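Local coordinates for delta-1-pyrroline-5-carboxylate dehydrogenase, mitochondrial (Mus musculus, PDB 4E3X), which oxidises L-glutamate gamma-semialdehyde, the open form of delta-1-pyrroline-5-carboxylate, to glutamate with NAD+, completing the mitochondrial breakdown of proline, at residues Ser414-Gly419 / Pro431-Ser436; Arg338-Tyr343 / Pro451-Tyr456; Ala111-Trp116 / Gly227-Trp232. One frame throughout, in Å; residues are numbered along the deposited sequence.

Contact 1. Residues Ser414-Gly419 / Pro431-Ser436; sequences SILAGG and PCIIES
I415 and I434 face each other across a non-hydrogen-bonded pair of an antiparallel beta ladder that carries a classic beta bulge. Their CG1 atoms meet at 4.1 Å, with the two branched chains lying at a slant to one another. I415 puts its other branch, CG2, anti to the backbone N and down the strand, where it touches C432 SG at 4.0 Å. Helix 394-409 covers this face, with A407 against both isoleucines and L404 against C432.

The opposite face carries A417, I433, S414 and E435. The bulge lies between I415 and A417, where L416 and A417 share one partner, I433. Both of their N-H groups converge on I433 O in its carbonyl plane: L416 N at 2.7 Å, and A417 N, longer at 3.3 Å and on a lone pair. At the bulge the L416 side chain points toward strand 432-436, so that its CB lies 3.5 Å from I433 O and its CD1 reaches E435 CB at 4.0 Å. W361 and L369 of helix 361-372 pack against this leucine.

Beyond the bulge the ladder closes with I433 N donating to A417 O at 3.0 Å. At the other end S414 and E435 exchange a pair of backbone bonds. E435 extends its chain away from the backbone and pairs through OE2 with K437, while OE1 accepts a hydrogen bond from a water that also lies 2.8 Å from S414 OG.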
loop_
_atom_site.group_PDB
_atom_site.type_symbol
_atom_site.label_atom_id
_atom_site.label_comp_id
_atom_site.label_asym_id
_atom_site.label_seq_id
_atom_site.Cartn_x
_atom_site.Cartn_y
_atom_site.Cartn_z
ATOM N N SER B 414 0.261 32.544 -28.102
ATOM C CA SER B 414 0.692 32.736 -29.479
ATOM C C SER B 414 1.403 31.484 -29.983
ATOM O O SER B 414 2.295 30.959 -29.323
ATOM C CB SER B 414 1.620 33.943 -29.597
ATOM O OG SER B 414 2.820 33.741 -28.874
ATOM N N ILE B 415 1.008 31.019 -31.162
ATOM C CA ILE B 415 1.652 29.865 -31.778
ATOM C C ILE B 415 2.947 30.295 -32.453
ATOM O O ILE B 415 2.930 31.119 -33.372
ATOM C CB ILE B 415 0.726 29.196 -32.799
ATOM C CG1 ILE B 415 -0.506 28.630 -32.086
ATOM C CG2 ILE B 415 1.470 28.103 -33.560
ATOM C CD1 ILE B 415 -1.531 28.007 -33.014
ATOM N N LEU B 416 4.069 29.763 -31.975
ATOM C CA LEU B 416 5.382 30.116 -32.507
ATOM C C LEU B 416 5.779 29.225 -33.676
ATOM O O LEU B 416 6.505 29.650 -34.572
ATOM C CB LEU B 416 6.447 30.008 -31.415
ATOM C CG LEU B 416 6.233 30.808 -30.133
ATOM C CD1 LEU B 416 7.465 30.676 -29.250
ATOM C CD2 LEU B 416 5.934 32.262 -30.458
ATOM N N ALA B 417 5.306 27.983 -33.658
ATOM C CA ALA B 417 5.637 27.015 -34.696
ATOM C C ALA B 417 4.583 25.917 -34.723
ATOM O O ALA B 417 4.015 25.570 -33.687
ATOM C CB ALA B 417 7.011 26.414 -34.447
ATOM N N GLY B 418 4.335 25.366 -35.906
ATOM C CA GLY B 418 3.329 24.332 -36.066
ATOM C C GLY B 418 1.922 24.893 -36.017
ATOM O O GLY B 418 1.695 26.055 -36.365
ATOM N N GLY B 419 0.976 24.063 -35.591
ATOM C CA GLY B 419 -0.418 24.459 -35.511
ATOM C C GLY B 419 -1.312 23.733 -36.498
ATOM O O GLY B 419 -2.539 23.796 -36.393
ATOM N N PRO B 431 4.119 19.065 -34.789
ATOM C CA PRO B 431 4.546 19.527 -33.469
ATOM C C PRO B 431 4.245 21.014 -33.334
ATOM O O PRO B 431 4.423 21.769 -34.295
ATOM C CB PRO B 431 6.057 19.271 -33.476
ATOM C CG PRO B 431 6.438 19.254 -34.913
ATOM C CD PRO B 431 5.258 18.671 -35.637
ATOM N N CYS B 432 3.772 21.426 -32.165
ATOM C CA CYS B 432 3.356 22.804 -31.971
ATOM C C CYS B 432 4.036 23.406 -30.752
ATOM O O CYS B 432 4.035 22.813 -29.678
ATOM C CB CYS B 432 1.834 22.881 -31.819
ATOM S SG CYS B 432 1.169 24.561 -31.729
ATOM N N ILE B 433 4.616 24.588 -30.931
ATOM C CA ILE B 433 5.218 25.338 -29.837
ATOM C C ILE B 433 4.433 26.624 -29.661
ATOM O O ILE B 433 4.256 27.384 -30.614
ATOM C CB ILE B 433 6.695 25.668 -30.107
ATOM C CG1 ILE B 433 7.482 24.388 -30.406
ATOM C CG2 ILE B 433 7.294 26.418 -28.929
ATOM C CD1 ILE B 433 8.921 24.630 -30.839
ATOM N N ILE B 434 3.968 26.852 -28.437
ATOM C CA ILE B 434 3.111 27.983 -28.106
ATOM C C ILE B 434 3.769 28.766 -26.985
ATOM O O ILE B 434 4.336 28.163 -26.069
ATOM C CB ILE B 434 1.732 27.471 -27.620
ATOM C CG1 ILE B 434 0.996 26.769 -28.765
ATOM C CG2 ILE B 434 0.897 28.597 -26.994
ATOM C CD1 ILE B 434 -0.129 25.869 -28.305
ATOM N N GLU B 435 3.723 30.095 -27.058
ATOM C CA GLU B 435 4.152 30.907 -25.929
ATOM C C GLU B 435 2.947 31.432 -25.164
ATOM O O GLU B 435 2.002 31.963 -25.759
ATOM C CB GLU B 435 5.039 32.083 -26.361
ATOM C CG GLU B 435 5.488 32.911 -25.160
ATOM C CD GLU B 435 6.432 34.041 -25.502
ATOM O OE1 GLU B 435 6.703 34.277 -26.704
ATOM O OE2 GLU B 435 6.902 34.705 -24.553
ATOM N N SER B 436 2.978 31.280 -23.844
ATOM C CA SER B 436 1.963 31.889 -22.994
ATOM C C SER B 436 2.531 33.061 -22.209
ATOM O O SER B 436 3.613 32.965 -21.629
ATOM C CB SER B 436 1.389 30.873 -22.011
ATOM O OG SER B 436 0.384 31.497 -21.227
HETATM O O HOH W 1 2.018 34.917 -26.200
HETATM O O HOH W 2 5.096 35.364 -28.525
#

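Contact 2. Residues Arg338-Tyr343 / Pro451-Tyr456; sequences RSAFEY and PVLTVY
F341 lays the CD1-CE1 side of its ring against P451, CD1 standing 3.8 Å from P451 CB, and its tip, CZ, is 4.1 Å from L453 CB. With CG anti to its own carbonyl carbon (chi1 -59°), the phenyl is carried over to P451 and L453, whose side chains it crosses at about a right angle. P451 O approaches CE1 obliquely at 3.4 Å. A340 closes the tight part: its CB sits 3.9 Å above one face of the ring, over the centre, and also meets L453 CB at 4.1 Å. No hydrogen bond joins the two segments, so this buried core is held by apolar contact. An alanine in place of F341 is likely to open a gap beside P451 and L453 and leave A340 CB without the ring beneath it.

R338, on the partly exposed side, bonds instead to the backbone of W557 and R558 of the second subunit, whose Y559 hydroxyl bonds to E342.

The contact fixes the C-terminal end of helix 329-341, just ahead of the nucleophile C348, upon the catalytic-domain sheet. There strand 452-458 runs between strands 351-357 and 428-436, L453 reaching C351 and L354, and F341 touching P431.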
loop_
_atom_site.group_PDB
_atom_site.type_symbol
_atom_site.label_atom_id
_atom_site.label_comp_id
_atom_site.label_asym_id
_atom_site.label_seq_id
_atom_site.Cartn_x
_atom_site.Cartn_y
_atom_site.Cartn_z
ATOM N N ARG B 338 12.716 16.319 -27.553
ATOM C CA ARG B 338 12.435 14.896 -27.372
ATOM C C ARG B 338 11.283 14.675 -26.392
ATOM O O ARG B 338 10.344 13.931 -26.680
ATOM C CB ARG B 338 13.678 14.149 -26.895
ATOM C CG ARG B 338 14.666 13.816 -27.999
ATOM C CD ARG B 338 15.709 12.849 -27.484
ATOM N NE ARG B 338 16.559 12.341 -28.549
ATOM C CZ ARG B 338 17.574 11.510 -28.345
ATOM N NH1 ARG B 338 17.854 11.103 -27.111
ATOM N NH2 ARG B 338 18.307 11.091 -29.369
ATOM N N SER B 339 11.353 15.317 -25.232
ATOM C CA SER B 339 10.342 15.078 -24.215
ATOM C C SER B 339 8.958 15.525 -24.673
ATOM O O SER B 339 7.958 14.850 -24.413
ATOM C CB SER B 339 10.717 15.757 -22.906
ATOM O OG SER B 339 9.699 15.526 -21.950
ATOM N N ALA B 340 8.890 16.660 -25.361
ATOM C CA ALA B 340 7.597 17.187 -25.772
ATOM C C ALA B 340 6.978 16.452 -26.954
ATOM O O ALA B 340 5.751 16.346 -27.043
ATOM C CB ALA B 340 7.704 18.668 -26.094
ATOM N N PHE B 341 7.811 15.970 -27.871
ATOM C CA PHE B 341 7.300 15.529 -29.165
ATOM C C PHE B 341 7.487 14.053 -29.522
ATOM O O PHE B 341 6.818 13.566 -30.429
ATOM C CB PHE B 341 7.893 16.401 -30.283
ATOM C CG PHE B 341 7.583 17.869 -30.146
ATOM C CD1 PHE B 341 6.320 18.292 -29.761
ATOM C CD2 PHE B 341 8.554 18.824 -30.403
ATOM C CE1 PHE B 341 6.028 19.643 -29.630
ATOM C CE2 PHE B 341 8.270 20.177 -30.280
ATOM C CZ PHE B 341 7.004 20.582 -29.896
ATOM N N GLU B 342 8.373 13.335 -28.836
ATOM C CA GLU B 342 8.495 11.901 -29.103
ATOM C C GLU B 342 7.161 11.216 -28.844
ATOM O O GLU B 342 6.442 11.573 -27.904
ATOM C CB GLU B 342 9.613 11.264 -28.276
ATOM C CG GLU B 342 10.999 11.594 -28.807
ATOM C CD GLU B 342 12.115 10.977 -27.991
ATOM O OE1 GLU B 342 12.016 10.945 -26.747
ATOM O OE2 GLU B 342 13.096 10.513 -28.608
ATOM N N TYR B 343 6.830 10.249 -29.697
ATOM C CA TYR B 343 5.518 9.598 -29.694
ATOM C C TYR B 343 4.383 10.636 -29.665
ATOM O O TYR B 343 3.328 10.429 -29.060
ATOM C CB TYR B 343 5.394 8.532 -28.583
ATOM C CG TYR B 343 4.149 7.674 -28.734
ATOM C CD1 TYR B 343 3.787 7.159 -29.979
ATOM C CD2 TYR B 343 3.338 7.381 -27.643
ATOM C CE1 TYR B 343 2.645 6.392 -30.138
ATOM C CE2 TYR B 343 2.193 6.611 -27.796
ATOM C CZ TYR B 343 1.862 6.115 -29.043
ATOM O OH TYR B 343 0.723 5.357 -29.208
ATOM N N PRO B 451 1.293 16.643 -29.278
ATOM C CA PRO B 451 2.597 17.283 -29.477
ATOM C C PRO B 451 2.490 18.796 -29.345
ATOM O O PRO B 451 2.680 19.534 -30.306
ATOM C CB PRO B 451 2.963 16.872 -30.906
ATOM C CG PRO B 451 1.649 16.727 -31.592
ATOM C CD PRO B 451 0.685 16.212 -30.547
ATOM N N VAL B 452 2.170 19.242 -28.138
ATOM C CA VAL B 452 1.843 20.639 -27.881
ATOM C C VAL B 452 2.613 21.146 -26.671
ATOM O O VAL B 452 2.308 20.802 -25.524
ATOM C CB VAL B 452 0.327 20.825 -27.664
ATOM C CG1 VAL B 452 -0.008 22.302 -27.470
ATOM C CG2 VAL B 452 -0.449 20.268 -28.854
ATOM N N LEU B 453 3.627 21.959 -26.942
ATOM C CA LEU B 453 4.501 22.489 -25.911
ATOM C C LEU B 453 4.180 23.952 -25.667
ATOM O O LEU B 453 4.123 24.746 -26.611
ATOM C CB LEU B 453 5.956 22.359 -26.356
ATOM C CG LEU B 453 7.015 22.971 -25.438
ATOM C CD1 LEU B 453 7.038 22.265 -24.086
ATOM C CD2 LEU B 453 8.373 22.916 -26.106
ATOM N N THR B 454 3.956 24.308 -24.407
ATOM C CA THR B 454 3.731 25.706 -24.041
ATOM C C THR B 454 4.921 26.252 -23.263
ATOM O O THR B 454 5.413 25.601 -22.338
ATOM C CB THR B 454 2.448 25.892 -23.214
ATOM O OG1 THR B 454 1.336 25.338 -23.928
ATOM C CG2 THR B 454 2.192 27.372 -22.960
ATOM N N VAL B 455 5.371 27.447 -23.649
ATOM C CA VAL B 455 6.537 28.076 -23.053
ATOM C C VAL B 455 6.133 29.322 -22.278
ATOM O O VAL B 455 5.360 30.142 -22.773
ATOM C CB VAL B 455 7.543 28.511 -24.145
ATOM C CG1 VAL B 455 8.827 29.051 -23.523
ATOM C CG2 VAL B 455 7.834 27.356 -25.102
ATOM N N TYR B 456 6.662 29.461 -21.067
ATOM C CA TYR B 456 6.503 30.684 -20.291
ATOM C C TYR B 456 7.877 31.279 -20.014
ATOM O O TYR B 456 8.748 30.604 -19.464
ATOM C CB TYR B 456 5.773 30.414 -18.966
ATOM C CG TYR B 456 5.639 31.668 -18.135
ATOM C CD1 TYR B 456 4.785 32.692 -18.530
ATOM C CD2 TYR B 456 6.388 31.848 -16.976
ATOM C CE1 TYR B 456 4.668 33.849 -17.790
ATOM C CE2 TYR B 456 6.275 33.007 -16.228
ATOM C CZ TYR B 456 5.414 34.001 -16.643
ATOM O OH TYR B 456 5.291 35.157 -15.910
#

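Contact 3. Residues Ala111-Trp116 / Gly227-Trp232; sequences AARKEW and GNVVLW
G227 O and R113 NH1 are joined through one water, which donates to the carbonyl oxygen at 2.8 Å and accepts from the guanidinium at 2.8 Å. The water lies at the edge of the guanidinium, in its plane, so the arginine offers an N-H directly. A bend at chi3 (68°) turns the charged end aside, and N499 of the second subunit packs on this residue. The stem of R113 does different work: its CB meets V229 CG1 at 3.7 Å, and the two side chains cross at about a right angle. V229 CG1 also touches R113 CA, bringing helix 99-118 close to the backbone at V229.

G227, with its positive phi, is the C-prime residue of a Schellman motif that ends helix 213-225, N228 N reaching back to P223 O and G227 N to A224 O. The motif turns the chain into strand 230-233 of the five-stranded parallel sheet of the Rossmann-type NAD-binding domain.

W116 covers this turn. Its CG stands anti to the backbone N (chi1 176°), sending the indole toward the second segment, where CD1 comes obliquely to 3.5 Å from G227 C. The ring N-H is satisfied by A224 O, on the same helix end. N228 points away from helix 99-118 at its CB; its ND2 donates to both P223 O and W541 O, while OD1 accepts from L200 N.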
loop_
_atom_site.group_PDB
_atom_site.type_symbol
_atom_site.label_atom_id
_atom_site.label_comp_id
_atom_site.label_asym_id
_atom_site.label_seq_id
_atom_site.Cartn_x
_atom_site.Cartn_y
_atom_site.Cartn_z
ATOM N N ALA B 111 -11.265 -20.347 -9.464
ATOM C CA ALA B 111 -11.099 -21.791 -9.325
ATOM C C ALA B 111 -9.658 -22.242 -9.565
ATOM O O ALA B 111 -9.279 -23.328 -9.142
ATOM C CB ALA B 111 -12.057 -22.529 -10.264
ATOM N N ALA B 112 -8.869 -21.412 -10.246
ATOM C CA ALA B 112 -7.478 -21.726 -10.561
ATOM C C ALA B 112 -6.496 -21.105 -9.570
ATOM O O ALA B 112 -5.313 -21.447 -9.554
ATOM C CB ALA B 112 -7.150 -21.257 -11.974
ATOM N N ARG B 113 -6.983 -20.185 -8.744
ATOM C CA ARG B 113 -6.094 -19.333 -7.948
ATOM C C ARG B 113 -5.266 -20.061 -6.876
ATOM O O ARG B 113 -4.069 -19.812 -6.743
ATOM C CB ARG B 113 -6.897 -18.206 -7.293
ATOM C CG ARG B 113 -6.059 -17.215 -6.499
ATOM C CD ARG B 113 -6.940 -16.365 -5.580
ATOM N NE ARG B 113 -7.526 -17.168 -4.519
ATOM C CZ ARG B 113 -6.878 -17.548 -3.423
ATOM N NH1 ARG B 113 -5.621 -17.176 -3.230
ATOM N NH2 ARG B 113 -7.492 -18.286 -2.509
ATOM N N LYS B 114 -5.900 -20.937 -6.099
ATOM C CA LYS B 114 -5.222 -21.544 -4.954
ATOM C C LYS B 114 -3.987 -22.322 -5.391
ATOM O O LYS B 114 -2.920 -22.188 -4.799
ATOM C CB LYS B 114 -6.173 -22.449 -4.168
ATOM N N GLU B 115 -4.134 -23.109 -6.451
ATOM C CA GLU B 115 -3.022 -23.878 -6.997
ATOM C C GLU B 115 -1.868 -22.970 -7.439
ATOM O O GLU B 115 -0.702 -23.245 -7.171
ATOM C CB GLU B 115 -3.510 -24.751 -8.163
ATOM C CG GLU B 115 -2.424 -25.534 -8.889
ATOM C CD GLU B 115 -2.937 -26.280 -10.120
ATOM O OE1 GLU B 115 -3.970 -25.868 -10.703
ATOM O OE2 GLU B 115 -2.299 -27.282 -10.511
ATOM N N TRP B 116 -2.207 -21.869 -8.100
ATOM C CA TRP B 116 -1.206 -20.929 -8.594
ATOM C C TRP B 116 -0.506 -20.214 -7.431
ATOM O O TRP B 116 0.719 -20.064 -7.424
ATOM C CB TRP B 116 -1.888 -19.934 -9.539
ATOM C CG TRP B 116 -1.020 -18.834 -10.067
ATOM C CD1 TRP B 116 -1.135 -17.498 -9.783
ATOM C CD2 TRP B 116 0.075 -18.955 -10.988
ATOM N NE1 TRP B 116 -0.177 -16.784 -10.468
ATOM C CE2 TRP B 116 0.579 -17.654 -11.209
ATOM C CE3 TRP B 116 0.681 -20.036 -11.645
ATOM C CZ2 TRP B 116 1.654 -17.402 -12.060
ATOM C CZ3 TRP B 116 1.753 -19.783 -12.488
ATOM C CH2 TRP B 116 2.228 -18.473 -12.688
ATOM N N GLY B 227 1.196 -14.455 -7.415
ATOM C CA GLY B 227 0.240 -15.489 -7.047
ATOM C C GLY B 227 -1.212 -15.103 -7.198
ATOM O O GLY B 227 -2.098 -15.805 -6.720
ATOM N N ASN B 228 -1.456 -13.973 -7.853
ATOM C CA ASN B 228 -2.820 -13.558 -8.140
ATOM C C ASN B 228 -3.343 -14.089 -9.461
ATOM O O ASN B 228 -2.576 -14.503 -10.333
ATOM C CB ASN B 228 -2.909 -12.039 -8.146
ATOM C CG ASN B 228 -2.538 -11.461 -6.815
ATOM O OD1 ASN B 228 -3.314 -11.561 -5.873
ATOM N ND2 ASN B 228 -1.331 -10.896 -6.710
ATOM N N VAL B 229 -4.663 -14.060 -9.592
ATOM C CA VAL B 229 -5.315 -14.284 -10.868
ATOM C C VAL B 229 -5.943 -12.967 -11.316
ATOM O O VAL B 229 -6.329 -12.138 -10.495
ATOM C CB VAL B 229 -6.347 -15.431 -10.811
ATOM C CG1 VAL B 229 -5.646 -16.743 -10.493
ATOM C CG2 VAL B 229 -7.446 -15.140 -9.797
ATOM N N VAL B 230 -6.032 -12.776 -12.625
ATOM C CA VAL B 230 -6.237 -11.449 -13.188
ATOM C C VAL B 230 -7.212 -11.471 -14.355
ATOM O O VAL B 230 -7.134 -12.351 -15.220
ATOM C CB VAL B 230 -4.891 -10.891 -13.722
ATOM C CG1 VAL B 230 -5.068 -9.526 -14.381
ATOM C CG2 VAL B 230 -3.815 -10.834 -12.622
ATOM N N LEU B 231 -8.135 -10.511 -14.366
ATOM C CA LEU B 231 -8.848 -10.151 -15.581
ATOM C C LEU B 231 -8.173 -8.937 -16.185
ATOM O O LEU B 231 -8.140 -7.867 -15.578
ATOM C CB LEU B 231 -10.320 -9.837 -15.302
ATOM C CG LEU B 231 -11.308 -11.004 -15.405
ATOM C CD1 LEU B 231 -11.017 -12.080 -14.369
ATOM C CD2 LEU B 231 -12.754 -10.503 -15.288
ATOM N N TRP B 232 -7.600 -9.119 -17.368
ATOM C CA TRP B 232 -6.911 -8.040 -18.058
ATOM C C TRP B 232 -7.775 -7.477 -19.171
ATOM O O TRP B 232 -8.061 -8.167 -20.148
ATOM C CB TRP B 232 -5.597 -8.563 -18.626
ATOM C CG TRP B 232 -4.777 -7.550 -19.364
ATOM C CD1 TRP B 232 -4.875 -6.180 -19.302
ATOM C CD2 TRP B 232 -3.708 -7.834 -20.269
ATOM N NE1 TRP B 232 -3.928 -5.604 -20.127
ATOM C CE2 TRP B 232 -3.218 -6.599 -20.743
ATOM C CE3 TRP B 232 -3.137 -9.019 -20.751
ATOM C CZ2 TRP B 232 -2.160 -6.520 -21.649
ATOM C CZ3 TRP B 232 -2.091 -8.935 -21.655
ATOM C CH2 TRP B 232 -1.621 -7.695 -22.099
HETATM O O HOH W 3 -3.801 -15.455 -4.568
#

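From the N terminus, contact 3 closes first, bringing helix 99-118 onto the turn between helix 213-225 and strand 230-233 and so enclosing about 110 residues, most of them helical, ahead of that strand of the NAD-binding sheet. Contact 2 opens only afterwards, at helix 329-341, and closes at strand 452-458. Contact 1 is nested inside that loop, a short antiparallel excursion between 414-419 and 431-436. Contacts 1 and 2 share a sheet: strands 428-436 and 452-458 are parallel neighbours, and I434 probably hydrogen-bonds through its backbone to L453 and V455. Contact 3 lies across the centre of the chain, its centre about 41 Å from that of contact 2 and 50 Å from that of contact 1.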